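Local structure of coat protein (Tobacco streak virus, 4Y6X) at residues A[62-73]-A[139-150]. The protein forms the capsid of the virus, probably as an icosahedral shell, and probably binds the viral RNA for packaging and to help start its translation. Residues are numbered along the deposited sequence; the frame is centred on the assembly and turned at random.
Sequences TKFYRLLIGFVA and RVQLAGYWIAIS
Phe-64, Leu-67 and Phe-71 meet Ile-149, Ile-147, Leu-142 and Val-140 on the buried face of two antiparallel strands, 63-73 and 140-150. Packing is tight here. The CG2 methyl of Ile-147 lies in plane at the edge of the Phe-64 ring, 3.7 Å from CD2. Thr-62 CG2 lies over one face of that ring, toward its rim, and also touches Ile-149 CB at 3.6 Å. Leu-67 has CG anti to its backbone N (chi1 168°), which brings CD1 to within 3.8 Å of Ile-147 CG1. Further along, Val-140 CG1 rests against Phe-71 CB at 3.9 Å.

The other face is looser. Arg-66, Leu-68 and Val-72 lie there beside Ala-148, Trp-146 and Gln-141. Leu-68 and Trp-146 touch mainly through their CB atoms, and the indole extends outward from the pair. Gln-141 is exposed. The guanidinium of Arg-66 also turns away, and its NH1 hydrogen-bonds to Ser-18 O.

The ladder is broken twice. Tyr-65 and Arg-66 both face Ala-148 in a classic beta bulge; Tyr-65 N donates a hydrogen bond of 2.8 Å to Ala-148 O. At Ala-143 and Gly-144 the second strand loops out. A water bridges the break: Gly-70 N donates to it at 2.9 Å, and it also bonds to Gly-144 O. At the far end Ser-150 OG accepts from Lys-63 N at 2.9 Å while Ser-150 N donates to Lys-63 O, so a side-chain bond and a backbone bond together close this end.

These are central strands of one sheet of the jelly-roll beta-barrel. Strand 107-117 flanks 63-73, and strand 25-30 flanks 140-150. Leu-67 and Leu-142 reach strand 125-130 of the facing sheet, and Phe-71 meets Trp-128 edge-to-face. On the looser face, Phe-161 of the second subunit packs edge-to-face on Trp-146, within the domain-swapped dimer.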
# COMPACT_ATOMS: atom_id res chain seq x y z
N THR A 62 0.06 2.56 17.41
CA THR A 62 0.22 3.85 16.73
C THR A 62 -0.80 4.87 17.24
O THR A 62 -1.96 4.58 17.29
CB THR A 62 0.06 3.67 15.22
OG1 THR A 62 1.04 2.74 14.76
CG2 THR A 62 0.27 5.04 14.49
N LYS A 63 -0.36 6.06 17.56
CA LYS A 63 -1.26 7.17 17.80
C LYS A 63 -1.39 8.03 16.51
O LYS A 63 -0.43 8.22 15.79
CB LYS A 63 -0.73 8.01 18.94
CG LYS A 63 -0.75 7.29 20.28
CD LYS A 63 -0.07 8.14 21.36
CE LYS A 63 0.27 7.35 22.62
NZ LYS A 63 1.65 6.76 22.55
N PHE A 64 -2.58 8.58 16.28
CA PHE A 64 -2.95 9.29 15.07
C PHE A 64 -3.24 10.74 15.42
O PHE A 64 -4.02 11.00 16.32
CB PHE A 64 -4.19 8.67 14.50
CG PHE A 64 -3.97 7.33 13.98
CD1 PHE A 64 -4.07 6.23 14.80
CD2 PHE A 64 -3.60 7.15 12.65
CE1 PHE A 64 -3.87 4.94 14.30
CE2 PHE A 64 -3.36 5.87 12.15
CZ PHE A 64 -3.50 4.77 12.96
N TYR A 65 -2.59 11.66 14.73
CA TYR A 65 -2.75 13.07 15.00
C TYR A 65 -3.51 13.89 13.96
O TYR A 65 -4.27 14.76 14.32
CB TYR A 65 -1.41 13.70 15.20
CG TYR A 65 -0.74 13.10 16.44
CD1 TYR A 65 -1.02 13.60 17.73
CD2 TYR A 65 0.09 12.02 16.33
CE1 TYR A 65 -0.40 13.03 18.88
CE2 TYR A 65 0.72 11.46 17.43
CZ TYR A 65 0.48 11.97 18.71
OH TYR A 65 1.11 11.41 19.76
N ARG A 66 -3.35 13.61 12.67
CA ARG A 66 -4.01 14.41 11.62
C ARG A 66 -4.31 13.52 10.46
O ARG A 66 -3.51 12.64 10.12
CB ARG A 66 -3.07 15.50 11.11
CG ARG A 66 -2.62 16.47 12.17
CD ARG A 66 -1.65 17.53 11.69
NE ARG A 66 -2.25 18.46 10.74
CZ ARG A 66 -1.56 19.44 10.15
NH1 ARG A 66 -0.25 19.60 10.38
NH2 ARG A 66 -2.16 20.25 9.27
N LEU A 67 -5.43 13.74 9.84
CA LEU A 67 -5.71 13.16 8.55
C LEU A 67 -5.96 14.33 7.58
O LEU A 67 -6.81 15.19 7.85
CB LEU A 67 -6.93 12.32 8.66
CG LEU A 67 -7.50 11.89 7.30
CD1 LEU A 67 -6.60 10.90 6.56
CD2 LEU A 67 -8.85 11.30 7.52
N LEU A 68 -5.24 14.34 6.47
CA LEU A 68 -5.40 15.30 5.40
C LEU A 68 -6.04 14.65 4.23
O LEU A 68 -5.59 13.55 3.79
CB LEU A 68 -4.08 15.82 4.90
CG LEU A 68 -3.41 16.99 5.64
CD1 LEU A 68 -3.55 16.99 7.12
CD2 LEU A 68 -1.95 17.15 5.23
N ILE A 69 -7.11 15.26 3.72
CA ILE A 69 -7.68 14.80 2.50
C ILE A 69 -7.84 15.93 1.50
O ILE A 69 -8.03 17.11 1.87
CB ILE A 69 -8.94 14.03 2.71
CG1 ILE A 69 -10.03 14.91 3.19
CG2 ILE A 69 -8.83 12.88 3.73
CD1 ILE A 69 -11.26 14.54 2.44
N GLY A 70 -7.74 15.57 0.24
CA GLY A 70 -7.96 16.54 -0.84
C GLY A 70 -8.73 15.87 -1.91
O GLY A 70 -8.55 14.68 -2.14
N PHE A 71 -9.58 16.61 -2.58
CA PHE A 71 -10.39 16.04 -3.63
C PHE A 71 -10.90 17.07 -4.57
O PHE A 71 -10.91 18.28 -4.26
CB PHE A 71 -11.54 15.23 -3.06
CG PHE A 71 -12.54 16.05 -2.32
CD1 PHE A 71 -12.38 16.29 -0.96
CD2 PHE A 71 -13.66 16.54 -2.96
CE1 PHE A 71 -13.29 17.05 -0.24
CE2 PHE A 71 -14.59 17.33 -2.26
CZ PHE A 71 -14.38 17.58 -0.90
N VAL A 72 -11.30 16.60 -5.74
CA VAL A 72 -12.08 17.37 -6.70
C VAL A 72 -13.36 16.61 -6.98
O VAL A 72 -13.33 15.39 -7.16
CB VAL A 72 -11.31 17.56 -8.03
CG1 VAL A 72 -12.15 18.32 -9.03
CG2 VAL A 72 -10.11 18.44 -7.80
N ALA A 73 -14.51 17.28 -7.01
CA ALA A 73 -15.79 16.60 -7.31
C ALA A 73 -16.42 17.13 -8.62
O ALA A 73 -16.19 18.26 -9.04
CB ALA A 73 -16.76 16.84 -6.17
N ARG A 139 -17.00 10.57 -9.50
CA ARG A 139 -17.77 11.72 -9.10
C ARG A 139 -17.01 12.52 -8.02
O ARG A 139 -17.20 13.74 -7.95
CB ARG A 139 -19.16 11.35 -8.59
CG ARG A 139 -19.14 10.29 -7.51
CD ARG A 139 -20.52 9.72 -7.26
NE ARG A 139 -20.46 8.65 -6.29
CZ ARG A 139 -20.04 7.41 -6.56
NH1 ARG A 139 -19.63 7.09 -7.78
NH2 ARG A 139 -20.04 6.51 -5.61
N VAL A 140 -16.20 11.85 -7.23
CA VAL A 140 -15.20 12.46 -6.36
C VAL A 140 -13.83 11.80 -6.65
O VAL A 140 -13.73 10.58 -6.75
CB VAL A 140 -15.53 12.21 -4.90
CG1 VAL A 140 -14.43 12.72 -4.00
CG2 VAL A 140 -16.84 12.86 -4.54
N GLN A 141 -12.82 12.58 -6.91
CA GLN A 141 -11.48 12.06 -7.15
C GLN A 141 -10.60 12.53 -6.00
O GLN A 141 -10.43 13.74 -5.81
CB GLN A 141 -10.92 12.54 -8.49
CG GLN A 141 -11.84 12.20 -9.65
CD GLN A 141 -11.45 12.96 -10.89
OE1 GLN A 141 -10.28 12.99 -11.25
NE2 GLN A 141 -12.39 13.59 -11.49
N LEU A 142 -10.08 11.58 -5.25
CA LEU A 142 -9.30 11.83 -4.06
C LEU A 142 -7.82 11.80 -4.35
O LEU A 142 -7.35 10.96 -5.07
CB LEU A 142 -9.55 10.77 -3.02
CG LEU A 142 -10.86 11.02 -2.32
CD1 LEU A 142 -11.46 9.70 -1.94
CD2 LEU A 142 -10.62 11.91 -1.11
N ALA A 143 -7.11 12.76 -3.82
CA ALA A 143 -5.64 12.69 -3.75
C ALA A 143 -5.24 11.60 -2.81
O ALA A 143 -6.11 11.02 -2.10
CB ALA A 143 -5.11 13.99 -3.26
N GLY A 144 -3.96 11.29 -2.73
CA GLY A 144 -3.46 10.42 -1.65
C GLY A 144 -3.92 10.87 -0.25
O GLY A 144 -4.11 12.06 -0.01
N TYR A 145 -4.15 9.93 0.65
CA TYR A 145 -4.46 10.23 2.05
C TYR A 145 -3.16 10.47 2.76
O TYR A 145 -2.17 9.76 2.49
CB TYR A 145 -5.06 9.03 2.69
CG TYR A 145 -6.32 8.51 2.04
CD1 TYR A 145 -7.44 9.28 1.95
CD2 TYR A 145 -6.36 7.23 1.52
CE1 TYR A 145 -8.59 8.79 1.37
CE2 TYR A 145 -7.47 6.74 0.90
CZ TYR A 145 -8.60 7.52 0.84
OH TYR A 145 -9.73 7.01 0.27
N TRP A 146 -3.10 11.51 3.60
CA TRP A 146 -1.89 11.79 4.39
C TRP A 146 -2.30 11.73 5.86
O TRP A 146 -3.27 12.33 6.21
CB TRP A 146 -1.32 13.16 4.08
CG TRP A 146 -0.69 13.18 2.81
CD1 TRP A 146 -1.26 13.47 1.62
CD2 TRP A 146 0.66 12.83 2.51
NE1 TRP A 146 -0.36 13.34 0.60
CE2 TRP A 146 0.84 12.97 1.12
CE3 TRP A 146 1.75 12.47 3.29
CZ2 TRP A 146 2.06 12.70 0.47
CZ3 TRP A 146 2.98 12.20 2.64
CH2 TRP A 146 3.12 12.35 1.26
N ILE A 147 -1.55 11.01 6.67
CA ILE A 147 -1.82 10.82 8.06
C ILE A 147 -0.56 11.10 8.85
O ILE A 147 0.51 10.59 8.52
CB ILE A 147 -2.28 9.40 8.29
CG1 ILE A 147 -3.38 9.08 7.32
CG2 ILE A 147 -2.81 9.22 9.69
CD1 ILE A 147 -3.72 7.62 7.28
N ALA A 148 -0.68 11.93 9.87
CA ALA A 148 0.41 12.16 10.79
C ALA A 148 0.22 11.19 11.96
O ALA A 148 -0.83 11.17 12.58
CB ALA A 148 0.40 13.57 11.29
N ILE A 149 1.27 10.38 12.20
CA ILE A 149 1.28 9.38 13.21
C ILE A 149 2.49 9.52 14.12
O ILE A 149 3.48 10.19 13.78
CB ILE A 149 1.28 7.99 12.62
CG1 ILE A 149 2.50 7.78 11.78
CG2 ILE A 149 0.00 7.78 11.81
CD1 ILE A 149 2.73 6.33 11.40
N SER A 150 2.44 8.86 15.25
CA SER A 150 3.63 8.71 16.11
C SER A 150 4.74 8.05 15.33
O SER A 150 4.51 7.10 14.57
CB SER A 150 3.31 7.90 17.41
OG SER A 150 2.47 6.78 17.18
O HOH W 1 -6.79 12.79 0.08